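Local coordinates for arginase (Thermus thermophilus, PDB 2EF5), which probably catalyses the manganese-dependent hydrolysis of L-arginine to L-ornithine and urea, at residues Val196-Ala200 with Glu241-Leu245; Leu210-Leu216 with Arg254-Leu260; Lys160-Val165 with Val203-Leu207; Gly166-Leu170 with Val233-Leu237; Gln34-Tyr40 with Leu282-Lys287. All blocks are in the same frame, centred on the assembly; numbering follows the deposited sequence.

Contact 1 (Val196-Ala200 with Glu241-Leu245); sequences VARIA and EAHLL. With GAI (guanidine), chain I.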
# COMPACT_ATOMS: atom_id res chain seq x y z
N VAL A 196 -20.36 -4.15 -14.34
CA VAL A 196 -21.46 -3.19 -14.40
C VAL A 196 -22.59 -3.47 -13.41
O VAL A 196 -23.18 -2.54 -12.86
CB VAL A 196 -22.05 -3.12 -15.83
CG1 VAL A 196 -23.30 -2.25 -15.85
CG2 VAL A 196 -21.02 -2.57 -16.79
N ALA A 197 -22.91 -4.74 -13.19
CA ALA A 197 -23.99 -5.07 -12.27
C ALA A 197 -23.79 -4.43 -10.89
O ALA A 197 -24.67 -3.75 -10.37
CB ALA A 197 -24.11 -6.59 -12.15
N ARG A 198 -22.61 -4.66 -10.32
CA ARG A 198 -22.30 -4.11 -9.01
C ARG A 198 -22.23 -2.58 -9.06
O ARG A 198 -22.73 -1.90 -8.16
CB ARG A 198 -20.98 -4.69 -8.50
CG ARG A 198 -20.58 -4.17 -7.14
CD ARG A 198 -19.36 -4.90 -6.60
NE ARG A 198 -18.98 -4.39 -5.29
CZ ARG A 198 -17.94 -4.83 -4.58
NH1 ARG A 198 -17.17 -5.80 -5.06
NH2 ARG A 198 -17.67 -4.29 -3.40
N ILE A 199 -21.61 -2.03 -10.10
CA ILE A 199 -21.52 -0.58 -10.22
C ILE A 199 -22.89 0.07 -10.30
O ILE A 199 -23.13 1.10 -9.68
CB ILE A 199 -20.69 -0.17 -11.44
CG1 ILE A 199 -19.23 -0.52 -11.20
CG2 ILE A 199 -20.84 1.33 -11.70
CD1 ILE A 199 -18.35 -0.27 -12.39
N ALA A 200 -23.80 -0.53 -11.07
CA ALA A 200 -25.15 0.01 -11.20
C ALA A 200 -25.84 0.03 -9.84
O ALA A 200 -26.55 0.97 -9.51
CB ALA A 200 -25.96 -0.84 -12.19
N GLU A 241 -22.98 -4.51 -21.72
CA GLU A 241 -22.77 -3.75 -20.50
C GLU A 241 -23.63 -2.50 -20.48
O GLU A 241 -24.25 -2.18 -19.47
CB GLU A 241 -21.30 -3.34 -20.34
CG GLU A 241 -20.37 -4.47 -20.00
CD GLU A 241 -18.94 -4.00 -19.88
OE1 GLU A 241 -18.51 -3.20 -20.73
OE2 GLU A 241 -18.24 -4.42 -18.93
N ALA A 242 -23.67 -1.78 -21.59
CA ALA A 242 -24.46 -0.55 -21.67
C ALA A 242 -25.94 -0.85 -21.47
O ALA A 242 -26.64 -0.11 -20.77
CB ALA A 242 -24.23 0.15 -23.01
N HIS A 243 -26.45 -1.93 -22.07
CA HIS A 243 -27.85 -2.25 -21.89
C HIS A 243 -28.12 -2.67 -20.45
O HIS A 243 -29.13 -2.29 -19.86
CB HIS A 243 -28.30 -3.34 -22.88
CG HIS A 243 -28.63 -2.81 -24.24
ND1 HIS A 243 -29.81 -2.15 -24.51
CD2 HIS A 243 -27.92 -2.80 -25.39
CE1 HIS A 243 -29.81 -1.76 -25.78
NE2 HIS A 243 -28.68 -2.14 -26.33
N LEU A 244 -27.20 -3.44 -19.86
CA LEU A 244 -27.39 -3.85 -18.47
C LEU A 244 -27.50 -2.63 -17.55
O LEU A 244 -28.38 -2.55 -16.70
CB LEU A 244 -26.24 -4.73 -17.99
CG LEU A 244 -26.42 -5.16 -16.52
CD1 LEU A 244 -27.66 -6.05 -16.41
CD2 LEU A 244 -25.19 -5.91 -16.04
N LEU A 245 -26.59 -1.68 -17.74
CA LEU A 245 -26.60 -0.46 -16.93
C LEU A 245 -27.95 0.25 -17.04
O LEU A 245 -28.52 0.67 -16.03
CB LEU A 245 -25.49 0.49 -17.38
CG LEU A 245 -25.46 1.83 -16.64
CD1 LEU A 245 -25.24 1.60 -15.15
CD2 LEU A 245 -24.36 2.70 -17.22
C GAI I . -28.85 -7.17 -21.84
N1 GAI I . -28.68 -6.94 -20.53
N2 GAI I . -27.88 -7.76 -22.54
N3 GAI I . -29.99 -6.80 -22.45
O HOH W 1 -19.13 -5.45 -16.83

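Contact 2 (Leu210-Leu216 with Arg254-Leu260); sequences LPLHVSL and RVQSLDL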
# COMPACT_ATOMS: atom_id res chain seq x y z
N LEU A 210 -33.33 9.68 -4.60
CA LEU A 210 -33.38 10.82 -5.51
C LEU A 210 -33.85 10.50 -6.92
O LEU A 210 -33.64 9.40 -7.42
CB LEU A 210 -31.99 11.45 -5.64
CG LEU A 210 -31.24 11.96 -4.41
CD1 LEU A 210 -29.86 12.45 -4.85
CD2 LEU A 210 -32.02 13.09 -3.75
N PRO A 211 -34.52 11.47 -7.56
CA PRO A 211 -34.97 11.22 -8.93
C PRO A 211 -33.66 11.26 -9.71
O PRO A 211 -32.73 11.98 -9.33
CB PRO A 211 -35.87 12.42 -9.23
CG PRO A 211 -35.32 13.50 -8.34
CD PRO A 211 -35.04 12.75 -7.06
N LEU A 212 -33.56 10.50 -10.80
CA LEU A 212 -32.31 10.46 -11.53
C LEU A 212 -32.34 10.98 -12.95
O LEU A 212 -33.27 10.70 -13.71
CB LEU A 212 -31.80 9.02 -11.54
CG LEU A 212 -31.63 8.35 -10.18
CD1 LEU A 212 -31.30 6.88 -10.39
CD2 LEU A 212 -30.54 9.06 -9.38
N HIS A 213 -31.31 11.75 -13.30
CA HIS A 213 -31.14 12.27 -14.65
C HIS A 213 -29.96 11.51 -15.24
O HIS A 213 -28.87 11.49 -14.67
CB HIS A 213 -30.82 13.77 -14.65
CG HIS A 213 -30.52 14.32 -16.01
ND1 HIS A 213 -29.29 14.19 -16.61
CD2 HIS A 213 -31.32 14.93 -16.92
CE1 HIS A 213 -29.34 14.69 -17.83
NE2 HIS A 213 -30.57 15.15 -18.04
N VAL A 214 -30.18 10.88 -16.38
CA VAL A 214 -29.10 10.13 -17.02
C VAL A 214 -28.60 10.88 -18.25
O VAL A 214 -29.38 11.20 -19.13
CB VAL A 214 -29.59 8.73 -17.44
CG1 VAL A 214 -28.48 8.01 -18.21
CG2 VAL A 214 -30.00 7.92 -16.21
N SER A 215 -27.31 11.16 -18.29
CA SER A 215 -26.74 11.86 -19.43
C SER A 215 -25.83 10.86 -20.13
O SER A 215 -24.77 10.51 -19.63
CB SER A 215 -25.95 13.09 -18.96
OG SER A 215 -25.71 13.96 -20.05
N LEU A 216 -26.26 10.42 -21.30
CA LEU A 216 -25.50 9.42 -22.05
C LEU A 216 -24.73 9.97 -23.25
O LEU A 216 -25.32 10.41 -24.24
CB LEU A 216 -26.46 8.30 -22.50
CG LEU A 216 -25.94 7.14 -23.35
CD1 LEU A 216 -24.84 6.39 -22.60
CD2 LEU A 216 -27.11 6.20 -23.66
N ARG A 254 -36.67 5.30 -10.70
CA ARG A 254 -36.36 6.67 -10.33
C ARG A 254 -35.81 7.57 -11.45
O ARG A 254 -35.60 8.76 -11.22
CB ARG A 254 -35.38 6.69 -9.16
CG ARG A 254 -35.99 6.24 -7.83
CD ARG A 254 -35.05 6.55 -6.68
NE ARG A 254 -34.00 5.55 -6.47
CZ ARG A 254 -32.70 5.83 -6.42
NH1 ARG A 254 -32.28 7.08 -6.58
NH2 ARG A 254 -31.81 4.88 -6.18
N VAL A 255 -35.58 7.01 -12.63
CA VAL A 255 -35.06 7.82 -13.74
C VAL A 255 -36.16 8.76 -14.25
O VAL A 255 -37.26 8.31 -14.58
CB VAL A 255 -34.53 6.93 -14.89
CG1 VAL A 255 -34.06 7.81 -16.05
CG2 VAL A 255 -33.38 6.07 -14.40
N GLN A 256 -35.85 10.05 -14.32
CA GLN A 256 -36.83 11.05 -14.74
C GLN A 256 -36.50 11.83 -16.01
O GLN A 256 -37.37 12.50 -16.57
CB GLN A 256 -37.04 12.07 -13.62
CG GLN A 256 -35.74 12.78 -13.24
CD GLN A 256 -35.94 14.27 -12.96
OE1 GLN A 256 -36.66 14.65 -12.04
NE2 GLN A 256 -35.30 15.11 -13.76
N SER A 257 -35.25 11.77 -16.47
CA SER A 257 -34.86 12.50 -17.67
C SER A 257 -33.62 11.91 -18.32
O SER A 257 -32.81 11.27 -17.65
CB SER A 257 -34.64 13.99 -17.33
OG SER A 257 -33.77 14.12 -16.22
N LEU A 258 -33.44 12.16 -19.60
CA LEU A 258 -32.32 11.58 -20.33
C LEU A 258 -31.74 12.44 -21.45
O LEU A 258 -32.50 13.07 -22.19
CB LEU A 258 -32.77 10.24 -20.93
CG LEU A 258 -31.89 9.58 -22.00
CD1 LEU A 258 -30.67 8.98 -21.35
CD2 LEU A 258 -32.68 8.50 -22.73
N ASP A 259 -30.42 12.46 -21.57
CA ASP A 259 -29.76 13.17 -22.67
C ASP A 259 -29.09 12.09 -23.52
O ASP A 259 -28.48 11.17 -22.98
CB ASP A 259 -28.64 14.12 -22.23
CG ASP A 259 -29.07 15.12 -21.18
OD1 ASP A 259 -30.21 15.62 -21.24
OD2 ASP A 259 -28.24 15.42 -20.31
N LEU A 260 -29.18 12.22 -24.84
CA LEU A 260 -28.53 11.30 -25.78
C LEU A 260 -27.67 12.26 -26.58
O LEU A 260 -28.15 12.93 -27.49
CB LEU A 260 -29.56 10.62 -26.68
CG LEU A 260 -30.56 9.69 -26.00
CD1 LEU A 260 -31.52 9.14 -27.04
CD2 LEU A 260 -29.82 8.54 -25.30

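Contact 3 (Lys160-Val165 with Val203-Leu207); sequences KDVVLV and VLKHL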
# COMPACT_ATOMS: atom_id res chain seq x y z
N LYS A 160 -21.88 15.80 -4.76
CA LYS A 160 -22.09 14.53 -4.07
C LYS A 160 -23.26 13.73 -4.62
O LYS A 160 -23.43 12.56 -4.26
CB LYS A 160 -22.26 14.77 -2.56
CG LYS A 160 -21.00 15.37 -1.91
CD LYS A 160 -21.12 15.46 -0.39
CE LYS A 160 -19.81 15.92 0.22
NZ LYS A 160 -19.87 15.96 1.71
N ASP A 161 -24.06 14.35 -5.47
CA ASP A 161 -25.20 13.66 -6.07
C ASP A 161 -24.88 13.36 -7.54
O ASP A 161 -25.79 13.19 -8.36
CB ASP A 161 -26.47 14.50 -5.97
CG ASP A 161 -26.88 14.78 -4.53
OD1 ASP A 161 -26.76 13.86 -3.70
OD2 ASP A 161 -27.33 15.91 -4.24
N VAL A 162 -23.59 13.29 -7.85
CA VAL A 162 -23.13 13.01 -9.21
C VAL A 162 -22.30 11.73 -9.23
O VAL A 162 -21.49 11.48 -8.34
CB VAL A 162 -22.26 14.16 -9.77
CG1 VAL A 162 -21.65 13.74 -11.13
CG2 VAL A 162 -23.10 15.43 -9.94
N VAL A 163 -22.50 10.91 -10.26
CA VAL A 163 -21.73 9.69 -10.42
C VAL A 163 -21.34 9.57 -11.88
O VAL A 163 -22.19 9.70 -12.76
CB VAL A 163 -22.54 8.42 -10.02
CG1 VAL A 163 -21.68 7.18 -10.19
CG2 VAL A 163 -23.01 8.51 -8.56
N LEU A 164 -20.06 9.37 -12.13
CA LEU A 164 -19.53 9.22 -13.48
C LEU A 164 -19.31 7.73 -13.71
O LEU A 164 -18.78 7.04 -12.84
CB LEU A 164 -18.20 9.96 -13.62
CG LEU A 164 -18.23 11.47 -13.84
CD1 LEU A 164 -16.86 12.09 -13.56
CD2 LEU A 164 -18.65 11.74 -15.28
N VAL A 165 -19.70 7.24 -14.88
CA VAL A 165 -19.54 5.82 -15.20
C VAL A 165 -18.95 5.64 -16.60
O VAL A 165 -19.45 6.22 -17.56
CB VAL A 165 -20.90 5.07 -15.15
CG1 VAL A 165 -20.69 3.58 -15.43
CG2 VAL A 165 -21.57 5.28 -13.80
N VAL A 203 -24.36 2.80 -7.79
CA VAL A 203 -24.81 4.11 -8.26
C VAL A 203 -26.16 4.42 -7.61
O VAL A 203 -26.36 5.51 -7.06
CB VAL A 203 -24.97 4.12 -9.81
CG1 VAL A 203 -25.77 5.33 -10.26
CG2 VAL A 203 -23.61 4.13 -10.48
N LEU A 204 -27.09 3.47 -7.68
CA LEU A 204 -28.41 3.67 -7.11
C LEU A 204 -28.37 3.91 -5.60
O LEU A 204 -29.18 4.67 -5.06
CB LEU A 204 -29.30 2.47 -7.42
CG LEU A 204 -29.69 2.28 -8.89
CD1 LEU A 204 -30.46 0.99 -9.05
CD2 LEU A 204 -30.52 3.47 -9.35
N LYS A 205 -27.44 3.24 -4.92
CA LYS A 205 -27.29 3.37 -3.48
C LYS A 205 -26.74 4.75 -3.15
O LYS A 205 -27.27 5.45 -2.28
CB LYS A 205 -26.34 2.30 -2.94
CG LYS A 205 -26.22 2.24 -1.42
CD LYS A 205 -27.46 1.64 -0.78
CE LYS A 205 -27.25 1.36 0.71
NZ LYS A 205 -28.39 0.59 1.30
N HIS A 206 -25.69 5.12 -3.86
CA HIS A 206 -25.04 6.42 -3.66
C HIS A 206 -26.02 7.57 -3.88
O HIS A 206 -25.89 8.62 -3.26
CB HIS A 206 -23.87 6.56 -4.63
CG HIS A 206 -23.01 7.76 -4.36
ND1 HIS A 206 -22.20 7.87 -3.26
CD2 HIS A 206 -22.86 8.92 -5.06
CE1 HIS A 206 -21.58 9.04 -3.28
NE2 HIS A 206 -21.97 9.69 -4.36
N LEU A 207 -27.00 7.35 -4.76
CA LEU A 207 -27.99 8.38 -5.07
C LEU A 207 -29.38 7.97 -4.60
O LEU A 207 -30.39 8.40 -5.16
CB LEU A 207 -28.02 8.63 -6.58
CG LEU A 207 -26.69 8.96 -7.27
CD1 LEU A 207 -26.91 9.10 -8.78
CD2 LEU A 207 -26.13 10.25 -6.70
O HOH W 2 -27.03 11.23 -3.11
O HOH W 3 -20.54 11.84 -5.84

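Contact 4 (Gly166-Leu170 with Val233-Leu237); sequences GVRSL and VPGGL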
# COMPACT_ATOMS: atom_id res chain seq x y z
N GLY A 166 -17.89 4.85 -16.68
CA GLY A 166 -17.26 4.56 -17.96
C GLY A 166 -16.09 5.45 -18.35
O GLY A 166 -15.56 5.32 -19.45
N VAL A 167 -15.68 6.35 -17.45
CA VAL A 167 -14.59 7.27 -17.75
C VAL A 167 -13.26 6.57 -18.05
O VAL A 167 -12.87 5.63 -17.35
CB VAL A 167 -14.39 8.27 -16.59
CG1 VAL A 167 -13.17 9.13 -16.84
CG2 VAL A 167 -15.62 9.14 -16.46
N ARG A 168 -12.57 7.03 -19.08
CA ARG A 168 -11.29 6.44 -19.44
C ARG A 168 -10.29 7.48 -19.95
O ARG A 168 -9.23 7.13 -20.45
CB ARG A 168 -11.50 5.35 -20.50
CG ARG A 168 -11.77 5.86 -21.90
CD ARG A 168 -12.40 4.78 -22.78
NE ARG A 168 -13.75 4.53 -22.31
CZ ARG A 168 -14.82 4.46 -23.08
NH1 ARG A 168 -14.73 4.61 -24.40
NH2 ARG A 168 -16.00 4.26 -22.52
N SER A 169 -10.64 8.76 -19.83
CA SER A 169 -9.75 9.82 -20.28
C SER A 169 -10.02 11.10 -19.49
O SER A 169 -11.11 11.67 -19.57
CB SER A 169 -9.96 10.08 -21.78
OG SER A 169 -9.07 11.08 -22.25
N LEU A 170 -9.01 11.54 -18.74
CA LEU A 170 -9.11 12.73 -17.90
C LEU A 170 -7.90 13.65 -18.02
O LEU A 170 -6.77 13.20 -18.25
CB LEU A 170 -9.25 12.33 -16.43
CG LEU A 170 -10.46 11.51 -16.00
CD1 LEU A 170 -10.25 10.99 -14.59
CD2 LEU A 170 -11.71 12.37 -16.09
N VAL A 233 -12.39 6.91 -27.72
CA VAL A 233 -11.36 6.43 -26.82
C VAL A 233 -11.53 4.92 -26.71
O VAL A 233 -12.58 4.44 -26.29
CB VAL A 233 -11.49 7.07 -25.42
CG1 VAL A 233 -10.29 6.69 -24.58
CG2 VAL A 233 -11.61 8.58 -25.54
N PRO A 234 -10.49 4.15 -27.09
CA PRO A 234 -10.56 2.69 -27.01
C PRO A 234 -10.77 2.17 -25.60
O PRO A 234 -10.46 2.85 -24.62
CB PRO A 234 -9.22 2.26 -27.60
CG PRO A 234 -8.31 3.40 -27.24
CD PRO A 234 -9.17 4.60 -27.55
N GLY A 235 -11.30 0.95 -25.51
CA GLY A 235 -11.55 0.32 -24.22
C GLY A 235 -12.80 0.81 -23.53
O GLY A 235 -12.79 1.05 -22.32
N GLY A 236 -13.89 0.95 -24.29
CA GLY A 236 -15.14 1.41 -23.71
C GLY A 236 -16.08 0.29 -23.34
O GLY A 236 -15.70 -0.88 -23.34
N LEU A 237 -17.33 0.65 -23.04
CA LEU A 237 -18.34 -0.33 -22.67
C LEU A 237 -18.77 -1.17 -23.85
O LEU A 237 -18.75 -0.71 -25.00
CB LEU A 237 -19.57 0.38 -22.10
CG LEU A 237 -19.44 1.16 -20.80
CD1 LEU A 237 -20.78 1.82 -20.46
CD2 LEU A 237 -18.99 0.22 -19.69

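Contact 5 (Gln34-Tyr40 with Leu282-Lys287); sequences QLEDLGY and LSLLGK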
# COMPACT_ATOMS: atom_id res chain seq x y z
N GLN A 34 -40.23 3.79 -31.94
CA GLN A 34 -39.96 2.70 -31.01
C GLN A 34 -40.43 3.01 -29.60
O GLN A 34 -40.79 2.10 -28.85
CB GLN A 34 -38.48 2.33 -31.04
CG GLN A 34 -38.00 1.87 -32.42
CD GLN A 34 -36.58 1.35 -32.41
OE1 GLN A 34 -36.31 0.26 -31.91
NE2 GLN A 34 -35.65 2.13 -32.95
N LEU A 35 -40.42 4.28 -29.21
CA LEU A 35 -40.89 4.64 -27.88
C LEU A 35 -42.40 4.38 -27.82
O LEU A 35 -42.92 3.95 -26.79
CB LEU A 35 -40.59 6.11 -27.58
CG LEU A 35 -39.15 6.39 -27.11
CD1 LEU A 35 -38.93 7.88 -26.97
CD2 LEU A 35 -38.90 5.70 -25.78
N GLU A 36 -43.09 4.64 -28.93
CA GLU A 36 -44.52 4.40 -29.00
C GLU A 36 -44.81 2.90 -28.95
O GLU A 36 -45.75 2.46 -28.29
CB GLU A 36 -45.12 5.01 -30.27
CG GLU A 36 -44.96 6.53 -30.36
CD GLU A 36 -45.62 7.12 -31.61
OE1 GLU A 36 -45.47 6.53 -32.70
OE2 GLU A 36 -46.27 8.18 -31.49
N ASP A 37 -44.00 2.10 -29.65
CA ASP A 37 -44.20 0.65 -29.65
C ASP A 37 -44.08 0.15 -28.22
O ASP A 37 -44.66 -0.88 -27.84
CB ASP A 37 -43.14 -0.06 -30.51
CG ASP A 37 -43.22 0.31 -31.96
OD1 ASP A 37 -44.29 0.76 -32.41
OD2 ASP A 37 -42.21 0.14 -32.67
N LEU A 38 -43.31 0.88 -27.42
CA LEU A 38 -43.08 0.52 -26.03
C LEU A 38 -44.27 0.91 -25.15
O LEU A 38 -44.31 0.57 -23.96
CB LEU A 38 -41.80 1.20 -25.55
CG LEU A 38 -41.07 0.64 -24.33
CD1 LEU A 38 -40.76 -0.83 -24.54
CD2 LEU A 38 -39.78 1.43 -24.12
N GLY A 39 -45.22 1.63 -25.72
CA GLY A 39 -46.40 2.02 -24.96
C GLY A 39 -46.48 3.47 -24.53
O GLY A 39 -47.46 3.87 -23.90
N TYR A 40 -45.47 4.26 -24.86
CA TYR A 40 -45.45 5.67 -24.47
C TYR A 40 -46.15 6.54 -25.49
O TYR A 40 -46.16 6.24 -26.68
CB TYR A 40 -44.00 6.16 -24.33
CG TYR A 40 -43.24 5.64 -23.13
CD1 TYR A 40 -43.43 6.19 -21.86
CD2 TYR A 40 -42.34 4.59 -23.26
CE1 TYR A 40 -42.72 5.71 -20.76
CE2 TYR A 40 -41.63 4.10 -22.16
CZ TYR A 40 -41.82 4.67 -20.92
OH TYR A 40 -41.13 4.18 -19.84
N LEU A 282 -34.40 2.99 -25.01
CA LEU A 282 -35.53 2.08 -24.83
C LEU A 282 -35.34 1.24 -23.57
O LEU A 282 -36.28 1.08 -22.78
CB LEU A 282 -35.69 1.19 -26.06
CG LEU A 282 -35.92 1.91 -27.40
CD1 LEU A 282 -36.02 0.86 -28.52
CD2 LEU A 282 -37.19 2.77 -27.34
N SER A 283 -34.13 0.73 -23.36
CA SER A 283 -33.87 -0.07 -22.17
C SER A 283 -34.01 0.79 -20.92
O SER A 283 -34.54 0.34 -19.90
CB SER A 283 -32.47 -0.67 -22.21
OG SER A 283 -32.34 -1.61 -23.25
N LEU A 284 -33.54 2.03 -20.99
CA LEU A 284 -33.64 2.91 -19.83
C LEU A 284 -35.09 3.20 -19.50
O LEU A 284 -35.44 3.41 -18.34
CB LEU A 284 -32.89 4.22 -20.10
CG LEU A 284 -32.83 5.18 -18.91
CD1 LEU A 284 -32.03 4.55 -17.78
CD2 LEU A 284 -32.20 6.50 -19.33
N LEU A 285 -35.94 3.22 -20.52
CA LEU A 285 -37.36 3.48 -20.31
C LEU A 285 -38.23 2.23 -20.12
O LEU A 285 -39.45 2.28 -20.29
CB LEU A 285 -37.90 4.35 -21.45
CG LEU A 285 -37.74 5.85 -21.16
CD1 LEU A 285 -36.27 6.20 -20.95
CD2 LEU A 285 -38.32 6.65 -22.30
N GLY A 286 -37.63 1.11 -19.75
CA GLY A 286 -38.42 -0.07 -19.49
C GLY A 286 -38.44 -1.26 -20.43
O GLY A 286 -39.00 -2.30 -20.08
N LYS A 287 -37.85 -1.13 -21.62
CA LYS A 287 -37.86 -2.27 -22.54
C LYS A 287 -37.04 -3.39 -21.90
O LYS A 287 -35.92 -3.17 -21.45
CB LYS A 287 -37.26 -1.89 -23.90
CG LYS A 287 -37.44 -2.99 -24.96
CD LYS A 287 -37.02 -2.54 -26.36
CE LYS A 287 -37.32 -3.62 -27.41
NZ LYS A 287 -36.86 -3.24 -28.78
O HOH W 4 -38.10 -1.34 -30.53

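Contact 1 (Val196-Ala200 with Glu241-Leu245)
Val196 forks against Glu241 and Leu245, which lie one turn apart on the facing helix. Its CG1 crosses the Leu245 side chain at about a right angle and rests 3.8 Å from Leu245 CB. CG2 leans on the stem of Glu241, 3.6 Å from Glu241 CB. A chi1 of 173° sets this fork, with CG1 anti to the backbone N and CG2 beside it. Leu244 CD2 packs near the next residue, 3.8 Å from Ala197 N. One turn further on, Ala200 CB meets the tip of Leu245, CD1, at 3.9 Å. A water bridges the backbone to the carboxylate: it accepts from Val196 N and donates to Glu241 OE2. The other carboxylate oxygen, OE1, forms a salt bridge with Arg240 of the second subunit. Cutting Val196 back to an alanine here would probably open a gap beside Glu241 CB and Leu245 CB, where the two methyls now rest. His243 and Leu244 also border a bound guanidine, with His243 CB 3.9 Å from its N3. The two segment axes pass 9.6 Å apart at a signed angle of -28°. Such near-parallel helix packing over a parallel sheet is characteristic of the alpha/beta arginase fold.

Contact 2 (Leu210-Leu216 with Arg254-Leu260)
The His213 ring and the Arg254 guanidinium are the flat groups here, both with neighbours from the facing segment. Ser257 O lies 3.9 Å above the plane of the His213 ring, offset toward its rim. The Asp259 carboxylate stands at the edge of that ring, with the two planes 57° apart. Arg254 bends at chi3 (-83°), which brings its NH1 round to the Leu210 carbonyl. Arg254 NH1 donates to Leu210 O at 2.8 Å, within the guanidinium plane and on a lone pair of the oxygen. Leu212 CD1 lies over one face of the same group. Between these ends the strands pair in parallel. A beta bulge breaks the register: Leu212 pairs with Val255, but His213 already pairs with Ser257. Leu212 O accepts from Gln256 N at 2.7 Å in an almost straight bond. Leu212 N donates to Arg254 O from above the carbonyl plane. On the apolar face Val214 CG1 meets Leu258 CD1 at 3.9 Å, and Leu216 CD2 meets Leu260 CD2 at the same distance. On the polar face Ser215 OG bonds to the manganese ligand His96, a second-shell link to the metal site. Mid-sheet, these are the two strands of a beta-alpha-beta unit whose helix is 239-252. Strands 113-117 and 87-93 continue the sheet outward. Helix 99-107 packs on the His213 face and helix 272-284 on the Val214 face.

Contact 3 (Lys160-Val165 with Val203-Leu207)
His206 meets Val163 and the carbonyl of Lys160 from the last turn of its helix. Its CB and CG carry the ring outward, with CG anti to the backbone N (chi1 -171°), which swings the imidazole toward the strand. On the ring, CD2 comes 3.5 Å from Val163 CG2. CE1 touches less, with Lys160 O as its neighbour. The tip, NE2, lies 3.2 Å from Lys160 O. NE2 also has a water at 3.0 Å, which donates to Val162 O. An alanine in place of His206 is likely to leave this water without its imidazole partner and take away the ring carbon that packs on Val163 CG2. The rest of the contact is apolar. Val203 CG2 sits 3.6 Å from Val163 CG1 and also touches Val165 CG2, two residues further along the strand. Leu207 brings its CG to Val163 CG2 at 3.9 Å. The CD2 branch of Leu207 lies 3.4 Å from Asp161 O. Val163 thus meets Val203 with its CG1, and His206 and Leu207 with its CG2. A second water ties the strand start to the helix end, donating to Asp161 OD1 and, at 2.9 Å, to His206 O. Asp161 OD1 also forms a salt bridge with Arg111. The contact packs the end of helix 196-206 on strand 162-167 of the parallel sheet. That strand runs between 113-117 and 184-187. Val203 and Leu207 spread onto Val115 of the first, and His206 touches Arg184 of the second. Leu204, on the far side of the helix, packs on helix 239-252.

Contact 4 (Gly166-Leu170 with Val233-Leu237)
Arg168 reaches across to the loop Val233-Leu237 at the C-terminal ends of the strands, where the arginase fold carries its metal site. The tight part is this arginine. Its CG lies between the backbone N and the carbonyl carbon (chi1 76°), and the chain bends at chi3. The aliphatic stem and Val233 slide past each other in opposite directions, with Arg168 CD 3.4 Å from Val233 CG1. The same CD lies 3.3 Å from Pro234 O. The guanidinium then lays one face over the backbone of Gly235 and Gly236. The positive phi of Gly235 (79°) suits a glycine. The group is held from its own segment too. Arg168 NH2 donates to Gly166 O at 3.3 Å on a lone pair, while NE makes only a weak bond to that oxygen. NH2 also bonds to Val220 O, next in the chain to the manganese ligand Asp219. The loose side lies at Ser169 and Pro234. Ser169 CB comes no nearer than 4.4 Å to Val233 CG2. Pro234 is exposed and its CB points away from Gly166-Leu170, and Tyr239 of the second subunit packs on it. Ile289 of that subunit packs on Arg168. At the guanidinium edge, Arg168 NH1 donates to Val233 O at 2.9 Å, with an N-H...O angle of 148°.

Contact 5 (Gln34-Tyr40 with Leu282-Lys287)
Tyr40 and Leu285 join two helix ends that are finished in the same way. Each helix closes in a Schellman motif with a glycine at positive phi, Gly39 in one and Gly286 in the other. In the first, Tyr40 N bonds back to Leu35 O and Gly39 N to Glu36 O. In the second, Lys287 N bonds back to Leu282 O and Gly286 N to Ser283 O. The Tyr40 hydroxyl links them by donating to Leu285 O at 2.6 Å. The oxygen lies in the plane of the ring, while the hydroxyl is tilted 25° from the carbonyl plane. Leu285 also meets the ring from above: its CD2 stands over one face, offset toward the rim. The same Leu285 CD2 touches Leu35 CD2 at 3.7 Å. Leu35 CD2 is shared with Leu282, whose CD2 is also 3.7 Å away. Leu38 has CG anti to the backbone N (chi1 -159°), which points its branches at the other helix end. Its CD1 lies 3.7 Å from Lys287 CB, and its CD2 sits near the carbonyls of Leu282 and Leu285. Gln34 crosses Leu282 at about a right angle, with its OE1 3.5 Å from Leu282 CD1. A water donates to Gln34 OE1 at 2.8 Å and accepts from Lys287 NZ at 2.9 Å. On the sheet side, Leu35, Tyr40 and Leu285 all pack on Val3 of strand 2-8. The contact thus grades from the buried Leu35 and Leu282 to a water-mediated polar rim. Its one direct hydrogen bond across fixes where Tyr40 OH sits and gives a helix-end carbonyl a partner.

Overall arrangement
Contact 2 is the core of the set, two central strands joined by backbone bonds. Contact 3 is also buried, but it is helix on strand and mostly apolar. Contacts 1 and 3 share helix 196-206. Contacts 3 and 4 share strand 162-167, contact 3 along most of it and contact 4 at the corner after it. Arg254 of contact 2 bonds to Leu204 O of contact 3, and Ser283 of contact 5 to His243 of contact 1. Contacts 1, 4 and 5 are only partly buried, and 1 and 4 reach the second subunit. Contact 1 is chiefly apolar with one bridging water; contact 4 sets an arginine against backbone carbonyls. Contact 5, furthest from the chain centre, mixes leucines with a watered rim.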